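Local coordinates for protein beta-n-acetylhexosaminidase (Streptococcus pneumoniae, PDB 2YL5) that probably removes terminal N-acetylhexosamine sugars from the non-reducing ends of glycans, as a family 20 glycoside hydrolase, at residues I30-S35 / N360-R365; M58-N63 / K160-K165; P136-D141 / D182-D187; N274-W279 / F306-S311. All coordinates share one frame; numbering follows the deposited sequence.

Interaction 1: I30-S35 / N360-R365; sequences IVDKAS and NYNALR. With EDO (1,2-ethanediol), chain J.
S35, on helix 24-37 of the TIM-barrel domain, meets N362 and R365 at the start of helix 362-368, joining the outer layer of the barrel to the C-terminal helical part of the chain. The closer part of the contact gathers round S35 OG, which lies 2.8 Å from NH2 of R365, near the plane of the guanidinium and at its edge. A serine suits this place because its short side chain lets the two backbones draw near while still offering a polar atom; the same OG has a weak hydrogen bond to K107 O. R365, bent at chi3 (-74°), brings its guanidinium back over the helix start, where Y361 O sits 3.5 Å above the middle of one face, and its NH2 makes a weak bond to N362 OD1 at the edge. A water 2.7 Å from S35 O accepts from Y361 N and probably links the two backbones.

The other side is looser. In the conformer of D32 given here, OD1 stays 3.6 Å from N362 OD1 and pairs instead with K107 in a salt bridge. An ethanediol molecule, probably from the crystallisation liquor, takes only a weak bond from N360 ND2. Asparagine fits position 360 because its carbonyl can fold back on the helix start in an Asx turn. There N360 OD1 holds two donors: N362 N, reaching it from above the carbonyl plane, and N362 ND2, lying in that plane at 2.9 Å.

Interaction 2: M58-N63 / K160-K165; sequences MTITAN and KALIGK
No aromatic ring of the two segments takes part where I60 meets A161 and L162; the flat groups nearby belong to other residues, with Y67 and F158 against I60 and Y166 against M58. The contact itself is aliphatic. The two branches of I60 meet neighbouring residues of the helix: CG2 lies 3.8 Å from CB of A161, while CD1 rests against the helix backbone, 3.9 Å from CA of L162. Alanine suits position 161, since its small methyl lets the strand come close, and that methyl also reaches T61 O at 3.7 Å. M58 curls through two bends (chi2 -64°, chi3 -73°) to set CE 3.8 Å from CD1 of L162, a flexible chain filling the flank beside a branched one.

At the solvent edge K165 lays its aliphatic stem beside I60 CD1, and its NZ has a weak bond to a water that donates to T59 O at 2.7 Å. Strand 60-62 runs 8.0 Å from the axis of helix segment 160-165, at 143° to it and thus roughly antiparallel. With strand 65-67 it forms a beta-hairpin, an excursion between a barrel strand and its helix that packs on helix 153-170, outside the TIM barrel.

Interaction 3: P136-D141 / D182-D187; sequences PQAHFD and DEYAND. With EDO (1,2-ethanediol), chain L.
A138 packs on A185, and on the side of the 182-187 loop turned from segment 136-141 an ethanediol lies against E183, N186 and D187. Its O2 accepts a hydrogen bond of 2.8 Å from the backbone N of D187, and its O1 is 3.4 Å from CB of E183; T146 OG1 and H120 N also bond to this diol, which probably comes from the crystallisation liquor.

Between the segments themselves no hydrogen bond forms; the contact is made by carbon. F140 and Y184 cross at about a right angle and meet edge against edge, CE2 of F140 lying 3.5 Å from CE2 of Y184, each near the plane of the other ring. Since CG of Y184 stands anti to its backbone N (chi1 -159°), the phenol is carried over to A138 of strand 137-139, whose methyl is 3.9 Å from Y184 OH. That hydroxyl finds its polar partner in L150 N, so tyrosine offers hydrocarbon along the ring and a hydroxyl for a hydrogen bond at its end. Alanines suit the middle: their CB atoms, in A138 and A185, sit 4.3 Å apart, and A185 CB also meets the edge of F140, whose ring packs edge-to-face with Y196.

D182 and E183, which precede Y184 in the chain, match the Asp-Glu pair found in the active sites of family 20 enzymes. Carbon contacts thus join strand 137-139 and its end to the 182-187 loop, whose polar atoms bond to residues such as S144, T147 and L150.

Interaction 4: N274-W279 / F306-S311; sequences NTNGDW and FNQLAS
Q308 O is gripped by two asparagine amides, N274 ND2 and N276 ND2, each 2.8 Å away and approaching from opposite faces of the carbonyl plane. N276 donates with the oxygen nearly in its own amide plane, whereas for N274 the oxygen lies 23° out of the amide plane. N274 ND2 spends its second hydrogen on F306 O, also at 2.8 Å, bridging two carbonyls two residues apart. Asparagine is apt in both places, being short and able to present two N-H groups to a chain that has no regular strand edge; with chi1 of -173°, N274 holds its CG anti to the backbone N and directed at the other segment.

The next shell fixes these amides. N276 OD1 accepts from D278 N in an Asx turn, and its ND2 also gives a hydrogen to a water shared with D278 OD2 and Q308 NE2. A second water donates to N274 OD1 at 2.7 Å and accepts from A310 N. W279 backs the turn: CB of N276 lies 3.6 Å above one face of the indole, toward its rim, and F306 O is at the ring edge beside CH2. The indole NE1 is held by N300 O, and F306 O also takes a bond from S324 OG on strand 321-329.

The 274-279 segment follows barrel strand 272-274, so the arrangement is a pair of loops tied through side-chain amides at the C-terminal end of a TIM-barrel strand.

Overall arrangement
Three of the contacts lie wholly within the family 20 catalytic range, while interaction 1 ties helix 24-37 to helix 362-368, near the C-terminal helices, and so spans the other three in sequence. Interactions 3 and 4 both involve loops that follow barrel strands, their nearest atoms about 10 Å apart, and interaction 3 lies next to the D182-E183 pair. Interaction 2 crosses interaction 3 along the chain, its centre about 22 Å away on the barrel's outside. Interactions 1 and 3 stand on opposite sides of the chain's centre, about 41 Å between centres. A magnesium ion lies about 4 Å from the W279 side chain.

Interaction 1: I30-S35 / N360-R365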
loop_
_atom_site.group_PDB
_atom_site.type_symbol
_atom_site.label_atom_id
_atom_site.label_comp_id
_atom_site.label_asym_id
_atom_site.label_seq_id
_atom_site.Cartn_x
_atom_site.Cartn_y
_atom_site.Cartn_z
ATOM N N ILE A 30 8.699 -8.333 8.187
ATOM C CA ILE A 30 7.280 -7.974 8.118
ATOM C C ILE A 30 6.533 -8.980 7.237
ATOM O O ILE A 30 5.427 -9.408 7.575
ATOM C CB ILE A 30 7.071 -6.519 7.606
ATOM C CG1 ILE A 30 7.615 -5.511 8.624
ATOM C CG2 ILE A 30 5.589 -6.240 7.333
ATOM C CD1 ILE A 30 7.880 -4.122 8.059
ATOM N N VAL A 31 7.157 -9.360 6.122
ATOM C CA VAL A 31 6.602 -10.347 5.191
ATOM C C VAL A 31 6.406 -11.725 5.842
ATOM O O VAL A 31 5.354 -12.351 5.671
ATOM C CB VAL A 31 7.468 -10.466 3.898
ATOM C CG1 VAL A 31 7.124 -11.726 3.111
ATOM C CG2 VAL A 31 7.297 -9.232 3.022
ATOM N N ASP A 32 7.424 -12.167 6.579
ATOM C CA ASP A 32 7.423 -13.460 7.263
ATOM C C ASP A 32 6.401 -13.510 8.397
ATOM O O ASP A 32 5.811 -14.559 8.664
ATOM C CB ASP A 32 8.821 -13.772 7.803
ATOM C CG ASP A 32 8.914 -15.152 8.419
ATOM O OD1 ASP A 32 8.087 -16.019 8.064
ATOM O OD2 ASP A 32 9.816 -15.373 9.254
ATOM N N LYS A 33 6.203 -12.371 9.059
ATOM C CA LYS A 33 5.234 -12.255 10.149
ATOM C C LYS A 33 3.825 -12.219 9.561
ATOM O O LYS A 33 2.879 -12.726 10.166
ATOM C CB LYS A 33 5.501 -11.007 10.999
ATOM C CG LYS A 33 4.675 -10.912 12.287
ATOM C CD LYS A 33 5.042 -12.002 13.290
ATOM C CE LYS A 33 4.211 -11.891 14.557
ATOM N NZ LYS A 33 4.543 -12.965 15.533
ATOM N N ALA A 34 3.704 -11.625 8.375
ATOM C CA ALA A 34 2.446 -11.599 7.629
ATOM C C ALA A 34 2.051 -12.997 7.153
ATOM O O ALA A 34 0.875 -13.359 7.186
ATOM C CB ALA A 34 2.543 -10.637 6.453
ATOM N N SER A 35 3.043 -13.772 6.717
ATOM C CA SER A 35 2.832 -15.158 6.293
ATOM C C SER A 35 2.401 -16.042 7.462
ATOM O O SER A 35 1.540 -16.911 7.309
ATOM C CB SER A 35 4.102 -15.716 5.645
ATOM O OG SER A 35 3.925 -17.062 5.241
ATOM N N ASN A 360 -0.826 -20.877 9.863
ATOM C CA ASN A 360 0.618 -20.710 9.708
ATOM C C ASN A 360 1.239 -21.890 8.960
ATOM O O ASN A 360 1.360 -22.988 9.506
ATOM C CB ASN A 360 1.274 -20.527 11.083
ATOM C CG ASN A 360 2.755 -20.177 10.997
ATOM O OD1 ASN A 360 3.293 -19.906 9.922
ATOM N ND2 ASN A 360 3.420 -20.180 12.147
ATOM N N TYR A 361 1.636 -21.648 7.711
ATOM C CA TYR A 361 2.183 -22.700 6.846
ATOM C C TYR A 361 3.708 -22.670 6.711
ATOM O O TYR A 361 4.268 -23.267 5.787
ATOM C CB TYR A 361 1.520 -22.653 5.463
ATOM C CG TYR A 361 0.120 -23.216 5.454
ATOM C CD1 TYR A 361 -0.102 -24.577 5.251
ATOM C CD2 TYR A 361 -0.984 -22.393 5.664
ATOM C CE1 TYR A 361 -1.386 -25.100 5.250
ATOM C CE2 TYR A 361 -2.272 -22.906 5.667
ATOM C CZ TYR A 361 -2.467 -24.260 5.460
ATOM O OH TYR A 361 -3.744 -24.767 5.465
ATOM N N ASN A 362 4.371 -21.988 7.641
ATOM C CA ASN A 362 5.832 -21.890 7.630
ATOM C C ASN A 362 6.534 -23.176 8.060
ATOM O O ASN A 362 7.542 -23.561 7.465
ATOM C CB ASN A 362 6.303 -20.704 8.475
ATOM C CG ASN A 362 6.142 -19.377 7.757
ATOM O OD1 ASN A 362 6.782 -19.128 6.734
ATOM N ND2 ASN A 362 5.289 -18.513 8.295
ATOM N N ALA A 363 5.995 -23.833 9.086
ATOM C CA ALA A 363 6.512 -25.123 9.551
ATOM C C ALA A 363 6.304 -26.233 8.517
ATOM O O ALA A 363 7.133 -27.142 8.400
ATOM C CB ALA A 363 5.877 -25.504 10.883
ATOM N N LEU A 364 5.197 -26.151 7.780
ATOM C CA LEU A 364 4.890 -27.108 6.718
ATOM C C LEU A 364 5.828 -26.960 5.521
ATOM O O LEU A 364 6.174 -27.950 4.874
ATOM C CB LEU A 364 3.436 -26.964 6.263
ATOM C CG LEU A 364 3.073 -27.761 5.008
ATOM C CD1 LEU A 364 3.653 -29.163 5.087
ATOM C CD2 LEU A 364 1.567 -27.807 4.804
ATOM N N ARG A 365 6.229 -25.722 5.236
ATOM C CA ARG A 365 7.150 -25.434 4.129
ATOM C C ARG A 365 8.581 -25.866 4.444
ATOM O O ARG A 365 9.317 -26.290 3.549
ATOM C CB ARG A 365 7.117 -23.949 3.762
ATOM C CG ARG A 365 5.978 -23.562 2.831
ATOM C CD ARG A 365 6.138 -22.139 2.312
ATOM N NE ARG A 365 5.845 -21.140 3.339
ATOM C CZ ARG A 365 4.657 -20.570 3.522
ATOM N NH1 ARG A 365 3.627 -20.893 2.748
ATOM N NH2 ARG A 365 4.495 -19.673 4.484
HETATM C C1 EDO J . 7.279 -20.339 12.930
HETATM O O1 EDO J . 6.369 -21.400 12.617
HETATM C C2 EDO J . 6.607 -18.996 12.665
HETATM O O2 EDO J . 6.980 -18.523 11.366
HETATM O O HOH W 1 0.786 -19.305 6.301
#

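Interaction 2: M58-N63 / K160-K165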
loop_
_atom_site.group_PDB
_atom_site.type_symbol
_atom_site.label_atom_id
_atom_site.label_comp_id
_atom_site.label_asym_id
_atom_site.label_seq_id
_atom_site.Cartn_x
_atom_site.Cartn_y
_atom_site.Cartn_z
ATOM N N MET A 58 17.345 4.794 -14.436
ATOM C CA MET A 58 16.397 5.859 -14.119
ATOM C C MET A 58 16.317 6.922 -15.217
ATOM O O MET A 58 15.878 8.047 -14.970
ATOM C CB MET A 58 16.740 6.502 -12.768
ATOM C CG MET A 58 16.498 5.604 -11.559
ATOM S SD MET A 58 14.767 5.153 -11.310
ATOM C CE MET A 58 14.079 6.687 -10.700
ATOM N N THR A 59 16.739 6.553 -16.427
ATOM C CA THR A 59 16.659 7.436 -17.591
ATOM C C THR A 59 15.199 7.776 -17.892
ATOM O O THR A 59 14.358 6.882 -18.019
ATOM C CB THR A 59 17.317 6.797 -18.838
ATOM O OG1 THR A 59 18.642 6.359 -18.515
ATOM C CG2 THR A 59 17.388 7.795 -19.987
ATOM N N ILE A 60 14.909 9.071 -17.995
ATOM C CA ILE A 60 13.546 9.549 -18.224
ATOM C C ILE A 60 13.451 10.377 -19.507
ATOM O O ILE A 60 14.276 11.258 -19.749
ATOM C CB ILE A 60 13.010 10.369 -17.007
ATOM C CG1 ILE A 60 12.948 9.506 -15.734
ATOM C CG2 ILE A 60 11.650 11.008 -17.310
ATOM C CD1 ILE A 60 12.068 8.253 -15.827
ATOM N N THR A 61 12.436 10.078 -20.315
ATOM C CA THR A 61 12.171 10.811 -21.549
ATOM C C THR A 61 10.832 11.535 -21.461
ATOM O O THR A 61 9.769 10.906 -21.445
ATOM C CB THR A 61 12.173 9.874 -22.771
ATOM O OG1 THR A 61 13.314 9.015 -22.703
ATOM C CG2 THR A 61 12.211 10.673 -24.072
ATOM N N ALA A 62 10.902 12.863 -21.396
ATOM C CA ALA A 62 9.722 13.721 -21.331
ATOM C C ALA A 62 10.069 15.128 -21.803
ATOM O O ALA A 62 11.227 15.548 -21.720
ATOM C CB ALA A 62 9.166 13.760 -19.911
ATOM N N ASN A 63 9.060 15.845 -22.299
ATOM C CA ASN A 63 9.200 17.244 -22.730
ATOM C C ASN A 63 10.153 17.449 -23.914
ATOM O O ASN A 63 10.723 18.531 -24.086
ATOM C CB ASN A 63 9.590 18.142 -21.544
ATOM C CG ASN A 63 8.599 18.057 -20.397
ATOM O OD1 ASN A 63 7.407 18.306 -20.574
ATOM N ND2 ASN A 63 9.092 17.710 -19.214
ATOM N N LYS A 160 4.616 11.610 -15.039
ATOM C CA LYS A 160 3.959 10.536 -15.786
ATOM C C LYS A 160 4.985 9.540 -16.323
ATOM O O LYS A 160 4.801 8.328 -16.208
ATOM C CB LYS A 160 3.122 11.100 -16.937
ATOM C CG LYS A 160 1.800 11.720 -16.513
ATOM C CD LYS A 160 1.125 12.404 -17.689
ATOM C CE LYS A 160 -0.081 13.211 -17.240
ATOM N NZ LYS A 160 -0.716 13.927 -18.380
ATOM N N ALA A 161 6.069 10.063 -16.894
ATOM C CA ALA A 161 7.160 9.237 -17.411
ATOM C C ALA A 161 7.905 8.508 -16.292
ATOM O O ALA A 161 8.338 7.367 -16.473
ATOM C CB ALA A 161 8.121 10.080 -18.235
ATOM N N LEU A 162 8.044 9.169 -15.143
ATOM C CA LEU A 162 8.698 8.582 -13.973
ATOM C C LEU A 162 7.875 7.439 -13.384
ATOM O O LEU A 162 8.417 6.372 -13.087
ATOM C CB LEU A 162 8.978 9.652 -12.908
ATOM C CG LEU A 162 9.724 9.245 -11.630
ATOM C CD1 LEU A 162 11.168 8.842 -11.919
ATOM C CD2 LEU A 162 9.679 10.368 -10.608
ATOM N N ILE A 163 6.573 7.668 -13.223
ATOM C CA ILE A 163 5.649 6.645 -12.720
ATOM C C ILE A 163 5.544 5.476 -13.703
ATOM O O ILE A 163 5.452 4.318 -13.290
ATOM C CB ILE A 163 4.252 7.241 -12.395
ATOM C CG1 ILE A 163 4.348 8.181 -11.189
ATOM C CG2 ILE A 163 3.226 6.137 -12.113
ATOM C CD1 ILE A 163 3.154 9.090 -11.014
ATOM N N GLY A 164 5.576 5.791 -14.998
ATOM C CA GLY A 164 5.586 4.780 -16.056
ATOM C C GLY A 164 6.750 3.810 -15.945
ATOM O O GLY A 164 6.572 2.602 -16.109
ATOM N N LYS A 165 7.936 4.345 -15.659
ATOM C CA LYS A 165 9.143 3.535 -15.471
ATOM C C LYS A 165 9.089 2.647 -14.229
ATOM O O LYS A 165 9.609 1.529 -14.245
ATOM C CB LYS A 165 10.398 4.417 -15.448
ATOM C CG LYS A 165 11.348 4.209 -16.630
ATOM C CD LYS A 165 10.706 4.531 -17.975
ATOM C CE LYS A 165 11.605 4.102 -19.125
ATOM N NZ LYS A 165 10.938 4.261 -20.448
HETATM O O HOH W 2 13.119 6.890 -20.430
#

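Interaction 3: P136-D141 / D182-D187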
loop_
_atom_site.group_PDB
_atom_site.type_symbol
_atom_site.label_atom_id
_atom_site.label_comp_id
_atom_site.label_asym_id
_atom_site.label_seq_id
_atom_site.Cartn_x
_atom_site.Cartn_y
_atom_site.Cartn_z
ATOM N N PRO A 136 7.544 23.254 -10.089
ATOM C CA PRO A 136 6.657 22.106 -10.276
ATOM C C PRO A 136 5.518 22.064 -9.254
ATOM O O PRO A 136 4.549 21.329 -9.444
ATOM C CB PRO A 136 7.591 20.912 -10.075
ATOM C CG PRO A 136 8.634 21.409 -9.145
ATOM C CD PRO A 136 8.825 22.863 -9.468
ATOM N N GLN A 137 5.641 22.858 -8.194
ATOM C CA GLN A 137 4.712 22.818 -7.066
ATOM C C GLN A 137 3.409 23.564 -7.334
ATOM O O GLN A 137 3.392 24.576 -8.041
ATOM C CB GLN A 137 5.368 23.388 -5.802
ATOM C CG GLN A 137 6.732 22.796 -5.453
ATOM C CD GLN A 137 7.895 23.609 -6.002
ATOM O OE1 GLN A 137 7.712 24.517 -6.816
ATOM N NE2 GLN A 137 9.101 23.285 -5.553
ATOM N N ALA A 138 2.325 23.051 -6.756
ATOM C CA ALA A 138 1.035 23.733 -6.758
ATOM C C ALA A 138 1.100 24.960 -5.855
ATOM O O ALA A 138 1.847 24.980 -4.873
ATOM C CB ALA A 138 -0.066 22.788 -6.299
ATOM N N HIS A 139 0.318 25.981 -6.192
ATOM C CA HIS A 139 0.385 27.264 -5.500
ATOM C C HIS A 139 -1.012 27.822 -5.219
ATOM O O HIS A 139 -1.732 28.213 -6.142
ATOM C CB HIS A 139 1.235 28.246 -6.322
ATOM C CG HIS A 139 1.433 29.584 -5.678
ATOM N ND1 HIS A 139 1.791 30.703 -6.399
ATOM C CD2 HIS A 139 1.317 29.987 -4.389
ATOM C CE1 HIS A 139 1.893 31.736 -5.582
ATOM N NE2 HIS A 139 1.610 31.327 -4.357
ATOM N N PHE A 140 -1.387 27.843 -3.940
ATOM C CA PHE A 140 -2.688 28.368 -3.513
ATOM C C PHE A 140 -2.553 29.473 -2.455
ATOM O O PHE A 140 -2.261 30.618 -2.803
ATOM C CB PHE A 140 -3.612 27.235 -3.049
ATOM C CG PHE A 140 -4.042 26.310 -4.157
ATOM C CD1 PHE A 140 -4.917 26.749 -5.148
ATOM C CD2 PHE A 140 -3.577 25.001 -4.206
ATOM C CE1 PHE A 140 -5.317 25.898 -6.175
ATOM C CE2 PHE A 140 -3.973 24.142 -5.228
ATOM C CZ PHE A 140 -4.845 24.592 -6.214
ATOM N N ASP A 141 -2.769 29.138 -1.180
ATOM C CA ASP A 141 -2.551 30.086 -0.076
ATOM C C ASP A 141 -1.063 30.376 0.077
ATOM O O ASP A 141 -0.668 31.445 0.548
ATOM C CB ASP A 141 -3.106 29.543 1.246
ATOM C CG ASP A 141 -4.617 29.366 1.230
ATOM O OD1 ASP A 141 -5.300 30.012 0.406
ATOM O OD2 ASP A 141 -5.124 28.578 2.056
ATOM N N ASP A 182 -4.283 10.709 -3.066
ATOM C CA ASP A 182 -5.021 10.918 -1.815
ATOM C C ASP A 182 -5.153 12.372 -1.350
ATOM O O ASP A 182 -5.950 12.656 -0.460
ATOM C CB ASP A 182 -4.470 10.028 -0.686
ATOM C CG ASP A 182 -2.979 10.214 -0.450
ATOM O OD1 ASP A 182 -2.228 10.428 -1.425
ATOM O OD2 ASP A 182 -2.554 10.126 0.721
ATOM N N GLU A 183 -4.383 13.284 -1.940
ATOM C CA GLU A 183 -4.449 14.700 -1.560
ATOM C C GLU A 183 -4.132 15.656 -2.703
ATOM O O GLU A 183 -3.583 15.254 -3.733
ATOM C CB GLU A 183 -3.510 14.991 -0.385
ATOM C CG GLU A 183 -4.195 15.138 0.967
ATOM C CD GLU A 183 -4.288 13.836 1.748
ATOM O OE1 GLU A 183 -3.770 12.802 1.279
ATOM O OE2 GLU A 183 -4.889 13.850 2.843
ATOM N N TYR A 184 -4.492 16.924 -2.512
ATOM C CA TYR A 184 -4.026 17.994 -3.385
ATOM C C TYR A 184 -3.696 19.273 -2.616
ATOM O O TYR A 184 -4.561 20.119 -2.389
ATOM C CB TYR A 184 -5.011 18.281 -4.523
ATOM C CG TYR A 184 -4.344 18.992 -5.676
ATOM C CD1 TYR A 184 -3.704 18.270 -6.682
ATOM C CD2 TYR A 184 -4.320 20.386 -5.746
ATOM C CE1 TYR A 184 -3.070 18.915 -7.735
ATOM C CE2 TYR A 184 -3.689 21.039 -6.798
ATOM C CZ TYR A 184 -3.067 20.299 -7.788
ATOM O OH TYR A 184 -2.444 20.946 -8.829
ATOM N N ALA A 185 -2.427 19.393 -2.227
ATOM C CA ALA A 185 -1.883 20.583 -1.560
ATOM C C ALA A 185 -2.627 20.987 -0.286
ATOM O O ALA A 185 -3.010 22.147 -0.121
ATOM C CB ALA A 185 -1.782 21.762 -2.544
ATOM N N ASN A 186 -2.819 20.023 0.613
ATOM C CA ASN A 186 -3.429 20.288 1.918
ATOM C C ASN A 186 -2.584 21.218 2.789
ATOM O O ASN A 186 -3.111 21.900 3.670
ATOM C CB ASN A 186 -3.724 18.980 2.662
ATOM C CG ASN A 186 -5.078 18.380 2.298
ATOM O OD1 ASN A 186 -5.545 17.449 2.954
ATOM N ND2 ASN A 186 -5.713 18.911 1.258
ATOM N N ASP A 187 -1.278 21.241 2.530
ATOM C CA ASP A 187 -0.353 22.138 3.223
ATOM C C ASP A 187 -0.497 23.586 2.751
ATOM O O ASP A 187 -0.126 24.516 3.469
ATOM C CB ASP A 187 1.098 21.663 3.050
ATOM C CG ASP A 187 1.585 21.753 1.608
ATOM O OD1 ASP A 187 0.796 21.477 0.677
ATOM O OD2 ASP A 187 2.771 22.092 1.406
HETATM C C1 EDO L . -0.835 17.128 0.162
HETATM O O1 EDO L . -0.198 15.882 -0.145
HETATM C C2 EDO L . -0.567 17.491 1.616
HETATM O O2 EDO L . -0.099 18.841 1.687
#

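Interaction 4: N274-W279 / F306-S311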
loop_
_atom_site.group_PDB
_atom_site.type_symbol
_atom_site.label_atom_id
_atom_site.label_comp_id
_atom_site.label_asym_id
_atom_site.label_seq_id
_atom_site.Cartn_x
_atom_site.Cartn_y
_atom_site.Cartn_z
ATOM N N ASN A 274 -10.825 -2.405 2.082
ATOM C CA ASN A 274 -11.191 -1.739 3.332
ATOM C C ASN A 274 -9.975 -1.316 4.157
ATOM O O ASN A 274 -9.443 -2.093 4.953
ATOM C CB ASN A 274 -12.135 -2.629 4.153
ATOM C CG ASN A 274 -12.690 -1.929 5.388
ATOM O OD1 ASN A 274 -12.682 -0.699 5.488
ATOM N ND2 ASN A 274 -13.184 -2.718 6.333
ATOM N N THR A 275 -9.549 -0.074 3.954
ATOM C CA THR A 275 -8.391 0.479 4.649
ATOM C C THR A 275 -8.852 1.405 5.777
ATOM O O THR A 275 -8.340 2.516 5.937
ATOM C CB THR A 275 -7.455 1.222 3.664
ATOM O OG1 THR A 275 -7.300 0.445 2.470
ATOM C CG2 THR A 275 -6.086 1.460 4.286
ATOM N N ASN A 276 -9.813 0.927 6.565
ATOM C CA ASN A 276 -10.430 1.714 7.632
ATOM C C ASN A 276 -9.413 2.472 8.482
ATOM O O ASN A 276 -8.451 1.888 8.987
ATOM C CB ASN A 276 -11.309 0.822 8.515
ATOM C CG ASN A 276 -12.421 1.592 9.210
ATOM O OD1 ASN A 276 -12.189 2.637 9.819
ATOM N ND2 ASN A 276 -13.639 1.070 9.122
ATOM N N GLY A 277 -9.640 3.778 8.623
ATOM C CA GLY A 277 -8.774 4.654 9.413
ATOM C C GLY A 277 -8.748 4.321 10.894
ATOM O O GLY A 277 -7.913 4.840 11.638
ATOM N N ASP A 278 -9.669 3.456 11.317
ATOM C CA ASP A 278 -9.718 2.956 12.691
ATOM C C ASP A 278 -8.490 2.113 13.041
ATOM O O ASP A 278 -8.046 2.109 14.189
ATOM C CB ASP A 278 -10.990 2.131 12.921
ATOM C CG ASP A 278 -12.251 2.983 12.983
ATOM O OD1 ASP A 278 -12.152 4.230 12.984
ATOM O OD2 ASP A 278 -13.353 2.396 13.035
ATOM N N TRP A 279 -7.948 1.411 12.046
ATOM C CA TRP A 279 -6.817 0.500 12.254
ATOM C C TRP A 279 -5.448 1.162 12.058
ATOM O O TRP A 279 -4.417 0.482 12.056
ATOM C CB TRP A 279 -6.944 -0.730 11.345
ATOM C CG TRP A 279 -8.247 -1.475 11.481
ATOM C CD1 TRP A 279 -8.887 -1.809 12.642
ATOM C CD2 TRP A 279 -9.054 -1.995 10.415
ATOM N NE1 TRP A 279 -10.046 -2.492 12.365
ATOM C CE2 TRP A 279 -10.173 -2.621 11.007
ATOM C CE3 TRP A 279 -8.943 -1.987 9.018
ATOM C CZ2 TRP A 279 -11.177 -3.238 10.251
ATOM C CZ3 TRP A 279 -9.942 -2.600 8.265
ATOM C CH2 TRP A 279 -11.045 -3.216 8.886
ATOM N N PHE A 306 -14.349 -6.486 10.315
ATOM C CA PHE A 306 -13.462 -6.687 9.165
ATOM C C PHE A 306 -14.003 -6.056 7.881
ATOM O O PHE A 306 -13.249 -5.457 7.112
ATOM C CB PHE A 306 -13.213 -8.188 8.958
ATOM C CG PHE A 306 -12.188 -8.506 7.898
ATOM C CD1 PHE A 306 -10.830 -8.513 8.203
ATOM C CD2 PHE A 306 -12.584 -8.818 6.601
ATOM C CE1 PHE A 306 -9.881 -8.814 7.227
ATOM C CE2 PHE A 306 -11.645 -9.118 5.618
ATOM C CZ PHE A 306 -10.289 -9.117 5.932
ATOM N N ASN A 307 -15.311 -6.189 7.664
ATOM C CA ASN A 307 -15.956 -5.691 6.450
ATOM C C ASN A 307 -16.513 -4.268 6.554
ATOM O O ASN A 307 -17.059 -3.742 5.579
ATOM C CB ASN A 307 -17.057 -6.659 5.997
ATOM C CG ASN A 307 -16.507 -7.979 5.481
ATOM O OD1 ASN A 307 -17.138 -9.026 5.635
ATOM N ND2 ASN A 307 -15.330 -7.938 4.865
ATOM N N GLN A 308 -16.371 -3.648 7.724
ATOM C CA GLN A 308 -16.911 -2.308 7.949
ATOM C C GLN A 308 -16.073 -1.218 7.287
ATOM O O GLN A 308 -14.912 -1.001 7.646
ATOM C CB GLN A 308 -17.078 -2.018 9.446
ATOM C CG GLN A 308 -17.692 -0.651 9.742
ATOM C CD GLN A 308 -18.173 -0.508 11.173
ATOM O OE1 GLN A 308 -19.089 -1.206 11.606
ATOM N NE2 GLN A 308 -17.566 0.415 11.909
ATOM N N LEU A 309 -16.677 -0.540 6.315
ATOM C CA LEU A 309 -16.071 0.632 5.696
ATOM C C LEU A 309 -16.265 1.840 6.606
ATOM O O LEU A 309 -17.258 1.921 7.334
ATOM C CB LEU A 309 -16.686 0.893 4.317
ATOM C CG LEU A 309 -16.367 -0.114 3.206
ATOM C CD1 LEU A 309 -17.452 -0.105 2.142
ATOM C CD2 LEU A 309 -14.998 0.151 2.585
ATOM N N ALA A 310 -15.309 2.765 6.572
ATOM C CA ALA A 310 -15.374 3.979 7.385
ATOM C C ALA A 310 -16.618 4.798 7.052
ATOM O O ALA A 310 -17.043 4.847 5.896
ATOM C CB ALA A 310 -14.124 4.811 7.196
ATOM N N SER A 311 -17.191 5.427 8.080
ATOM C CA SER A 311 -18.435 6.211 7.987
ATOM C C SER A 311 -19.696 5.360 7.763
ATOM O O SER A 311 -20.760 5.892 7.440
ATOM C CB SER A 311 -18.331 7.334 6.939
ATOM O OG SER A 311 -18.556 6.849 5.624
HETATM O O HOH W 3 -12.880 1.977 5.241
HETATM O O HOH W 4 -15.311 2.224 11.130
#